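Local coordinates for putative tryptophan halogenase (Xanthomonas campestris pv. campestris, PDB 6Y1W), which is a flavin-dependent halogenase that probably uses FAD to halogenate an aromatic substrate, at residues S291-Q296 and T404-D409. Residues are numbered along the deposited sequence; the frame is centred on the assembly and turned at random.
Sequences SRYTDQ and TAFWRD. With BUD ((2S,3S)-butane-2,3-diol), chain I.
One face of the Tyr293 ring receives the edge of Phe406, while Asp409 OD2 lies at its edge, in the ring plane. The two aromatic rings form a T-shaped (edge-to-face) pair, with centroids 5.1 Å apart and planes at 89°. Phe406 CD1 does the touching, 3.6 Å above the tyrosine plane and displaced toward the CG and CD1 side of the ring. The opposite edge of Phe406 looks the other way, its CD2 standing over the centre of a face of the Trp407 indole, so the phenyl group is wedged between the two larger aromatics. Beside the T-shaped pair, Tyr293 CE2 rests on the helix backbone, 3.5 Å from Phe406 CA, and CD2 packs on Phe406 CB.

With CG anti to its carbonyl carbon (chi1 -70°), Tyr293 reaches across to the helix and gives its hydroxyl to Asp409. This short hydrogen bond, 2.5 Å from Tyr293 OH to Asp409 OD2, uses the anti lone pair of the oxygen, with ring and carboxylate planes 65° apart. The tyrosine is thus held at its tip as well as over its face.

Next in the loop, Thr294 lines a pocket holding a butanediol that is hydrogen-bonded to Asp269 and Ala271. Thr404 N-caps the helix by accepting from Trp407 N. Through Tyr293 the loop between strand 283-289 and helix 296-306 is fastened to the N-terminal part of helix 405-412, whose Phe406 and Trp407 also lean on Tyr396 of helix 371-397.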
ATOM      1  N   SER A 291       5.713 -35.947   5.778  1.00 19.57           N
ATOM      2  CA  SER A 291       5.490 -37.387   5.814  1.00 25.82           C
ATOM      3  C   SER A 291       5.993 -38.068   4.551  1.00 28.67           C
ATOM      4  O   SER A 291       6.186 -39.287   4.551  1.00 25.05           O
ATOM      5  CB  SER A 291       4.000 -37.699   6.018  1.00 28.80           C
ATOM      6  OG  SER A 291       3.191 -37.446   4.856  1.00 28.82           O
ATOM      7  N   ARG A 292       6.209 -37.315   3.484  1.00 23.54           N
ATOM      8  CA  ARG A 292       6.737 -37.886   2.254  1.00 24.25           C
ATOM      9  C   ARG A 292       8.249 -38.058   2.297  1.00 27.16           C
ATOM     10  O   ARG A 292       8.804 -38.759   1.447  1.00 30.74           O
ATOM     11  CB  ARG A 292       6.308 -37.010   1.074  1.00 23.43           C
ATOM     12  CG  ARG A 292       4.790 -36.846   1.048  1.00 40.96           C
ATOM     13  CD  ARG A 292       4.326 -36.177  -0.212  1.00 48.27           C
ATOM     14  NE  ARG A 292       4.849 -34.822  -0.291  1.00 42.10           N
ATOM     15  CZ  ARG A 292       5.853 -34.460  -1.080  1.00 48.47           C
ATOM     16  NH1 ARG A 292       6.443 -35.355  -1.871  1.00 36.09           N
ATOM     17  NH2 ARG A 292       6.267 -33.202  -1.080  1.00 41.05           N
ATOM     18  N   TYR A 293       8.918 -37.473   3.284  1.00 17.93           N
ATOM     19  CA  TYR A 293      10.367 -37.557   3.397  1.00 18.79           C
ATOM     20  C   TYR A 293      10.857 -38.227   4.665  1.00 27.23           C
ATOM     21  O   TYR A 293      12.051 -38.523   4.761  1.00 31.10           O
ATOM     22  CB  TYR A 293      10.992 -36.158   3.307  1.00 22.80           C
ATOM     23  CG  TYR A 293      10.891 -35.553   1.943  1.00 20.17           C
ATOM     24  CD1 TYR A 293       9.758 -34.814   1.565  1.00 17.08           C
ATOM     25  CD2 TYR A 293      11.935 -35.661   1.032  1.00 19.73           C
ATOM     26  CE1 TYR A 293       9.669 -34.249   0.340  1.00 21.12           C
ATOM     27  CE2 TYR A 293      11.852 -35.074  -0.235  1.00 18.98           C
ATOM     28  CZ  TYR A 293      10.711 -34.366  -0.569  1.00 18.43           C
ATOM     29  OH  TYR A 293      10.600 -33.806  -1.807  1.00 20.28           O
ATOM     30  N   THR A 294      10.009 -38.381   5.666  1.00 22.71           N
ATOM     31  CA  THR A 294      10.421 -38.984   6.922  1.00 23.49           C
ATOM     32  C   THR A 294       9.181 -39.530   7.603  1.00 25.01           C
ATOM     33  O   THR A 294       8.064 -39.313   7.136  1.00 36.19           O
ATOM     34  CB  THR A 294      11.159 -37.983   7.804  1.00 27.98           C
ATOM     35  OG1 THR A 294      11.945 -38.712   8.756  1.00 28.79           O
ATOM     36  CG2 THR A 294      10.170 -37.146   8.534  1.00 24.43           C
ATOM     37  N   ASP A 295       9.380 -40.253   8.709  1.00 22.90           N
ATOM     38  CA  ASP A 295       8.247 -40.830   9.423  1.00 26.20           C
ATOM     39  C   ASP A 295       8.176 -40.262  10.841  1.00 25.87           C
ATOM     40  O   ASP A 295       9.090 -39.582  11.306  1.00 24.66           O
ATOM     41  CB  ASP A 295       8.311 -42.364   9.434  1.00 34.53           C
ATOM     42  CG  ASP A 295       9.387 -42.919  10.358  1.00 35.53           C
ATOM     43  OD1 ASP A 295      10.392 -42.244  10.640  1.00 34.77           O
ATOM     44  OD2 ASP A 295       9.226 -44.083  10.780  1.00 56.74           O
ATOM     45  N   GLN A 296       7.042 -40.507  11.502  1.00 25.13           N
ATOM     46  CA  GLN A 296       6.803 -39.919  12.822  1.00 21.70           C
ATOM     47  C   GLN A 296       7.853 -40.349  13.837  1.00 25.34           C
ATOM     48  O   GLN A 296       8.354 -39.532  14.622  1.00 22.41           O
ATOM     49  CB  GLN A 296       5.403 -40.294  13.308  1.00 24.19           C
ATOM     50  CG  GLN A 296       5.105 -39.719  14.673  1.00 32.71           C
ATOM     51  CD  GLN A 296       3.744 -40.107  15.171  1.00 38.41           C
ATOM     52  OE1 GLN A 296       2.819 -39.311  15.130  1.00 28.96           O
ATOM     53  NE2 GLN A 296       3.616 -41.335  15.649  1.00 35.76           N
ATOM     54  N   THR A 404      20.338 -33.444   1.886  1.00 15.63           N
ATOM     55  CA  THR A 404      19.302 -34.463   1.908  1.00 16.16           C
ATOM     56  C   THR A 404      18.455 -34.289   0.657  1.00 11.68           C
ATOM     57  O   THR A 404      18.487 -33.223  -0.003  1.00 15.27           O
ATOM     58  CB  THR A 404      18.378 -34.379   3.146  1.00 15.93           C
ATOM     59  OG1 THR A 404      17.559 -33.193   3.026  1.00 18.00           O
ATOM     60  CG2 THR A 404      19.178 -34.332   4.436  1.00 19.56           C
ATOM     61  N   ALA A 405      17.737 -35.359   0.290  1.00 16.35           N
ATOM     62  CA  ALA A 405      16.841 -35.280  -0.857  1.00 14.71           C
ATOM     63  C   ALA A 405      15.794 -34.185  -0.651  1.00 16.13           C
ATOM     64  O   ALA A 405      15.432 -33.465  -1.593  1.00 17.21           O
ATOM     65  CB  ALA A 405      16.151 -36.629  -1.079  1.00 18.95           C
ATOM     66  N   PHE A 406      15.316 -34.040   0.587  1.00 17.55           N
ATOM     67  CA  PHE A 406      14.380 -32.974   0.934  1.00 17.47           C
ATOM     68  C   PHE A 406      14.927 -31.599   0.545  1.00 17.23           C
ATOM     69  O   PHE A 406      14.277 -30.843  -0.183  1.00 16.80           O
ATOM     70  CB  PHE A 406      14.079 -33.030   2.445  1.00 15.02           C
ATOM     71  CG  PHE A 406      13.176 -31.905   2.925  1.00 15.82           C
ATOM     72  CD1 PHE A 406      11.806 -32.045   2.888  1.00 17.05           C
ATOM     73  CD2 PHE A 406      13.731 -30.769   3.451  1.00 14.04           C
ATOM     74  CE1 PHE A 406      10.978 -30.999   3.358  1.00 16.83           C
ATOM     75  CE2 PHE A 406      12.937 -29.704   3.926  1.00 14.93           C
ATOM     76  CZ  PHE A 406      11.536 -29.845   3.884  1.00 15.55           C
ATOM     77  N   TRP A 407      16.153 -31.276   0.963  1.00 18.21           N
ATOM     78  CA  TRP A 407      16.690 -29.957   0.622  1.00 13.53           C
ATOM     79  C   TRP A 407      17.007 -29.825  -0.870  1.00 15.33           C
ATOM     80  O   TRP A 407      16.868 -28.737  -1.433  1.00 15.59           O
ATOM     81  CB  TRP A 407      17.932 -29.644   1.466  1.00 13.62           C
ATOM     82  CG  TRP A 407      17.522 -29.389   2.891  1.00 14.95           C
ATOM     83  CD1 TRP A 407      17.806 -30.176   3.991  1.00 15.37           C
ATOM     84  CD2 TRP A 407      16.683 -28.316   3.372  1.00 17.42           C
ATOM     85  NE1 TRP A 407      17.222 -29.618   5.124  1.00 16.51           N
ATOM     86  CE2 TRP A 407      16.514 -28.500   4.761  1.00 17.05           C
ATOM     87  CE3 TRP A 407      16.077 -27.214   2.757  1.00 17.16           C
ATOM     88  CZ2 TRP A 407      15.769 -27.610   5.561  1.00 16.33           C
ATOM     89  CZ3 TRP A 407      15.319 -26.303   3.579  1.00 16.27           C
ATOM     90  CH2 TRP A 407      15.173 -26.534   4.942  1.00 18.05           C
ATOM     91  N   ARG A 408      17.495 -30.890  -1.513  1.00 17.58           N
ATOM     92  CA  ARG A 408      17.726 -30.797  -2.957  1.00 17.82           C
ATOM     93  C   ARG A 408      16.425 -30.525  -3.689  1.00 16.67           C
ATOM     94  O   ARG A 408      16.398 -29.745  -4.660  1.00 18.46           O
ATOM     95  CB  ARG A 408      18.369 -32.086  -3.484  1.00 16.21           C
ATOM     96  CG  ARG A 408      19.814 -32.265  -2.996  1.00 16.61           C
ATOM     97  CD  ARG A 408      20.482 -33.479  -3.714  1.00 15.21           C
ATOM     98  NE  ARG A 408      19.913 -34.793  -3.390  1.00 17.29           N
ATOM     99  CZ  ARG A 408      20.222 -35.555  -2.334  1.00 17.99           C
ATOM    100  NH1 ARG A 408      21.073 -35.125  -1.392  1.00 15.69           N
ATOM    101  NH2 ARG A 408      19.664 -36.755  -2.201  1.00 16.37           N
ATOM    102  N   ASP A 409      15.337 -31.152  -3.230  1.00 15.10           N
ATOM    103  CA  ASP A 409      14.040 -30.927  -3.876  1.00 16.54           C
ATOM    104  C   ASP A 409      13.549 -29.501  -3.624  1.00 19.07           C
ATOM    105  O   ASP A 409      13.040 -28.835  -4.538  1.00 20.38           O
ATOM    106  CB  ASP A 409      12.989 -31.926  -3.383  1.00 17.65           C
ATOM    107  CG  ASP A 409      13.250 -33.359  -3.863  1.00 22.72           C
ATOM    108  OD1 ASP A 409      14.197 -33.597  -4.663  1.00 22.96           O
ATOM    109  OD2 ASP A 409      12.518 -34.238  -3.402  1.00 21.95           O
TER
HETATM  110  C1  BUD I 607      12.931 -37.035  10.913  0.83 26.40           C
HETATM  111  O1  BUD I 607      15.014 -36.392  10.015  0.83 27.34           O
HETATM  112  C2  BUD I 607      13.661 -36.049  10.024  0.83 26.99           C
HETATM  113  O2  BUD I 607      14.420 -33.785  10.072  0.83 15.60           O
HETATM  114  C3  BUD I 607      13.492 -34.653  10.633  0.83 24.75           C
HETATM  115  C4  BUD I 607      12.102 -34.116  10.300  0.83 24.94           C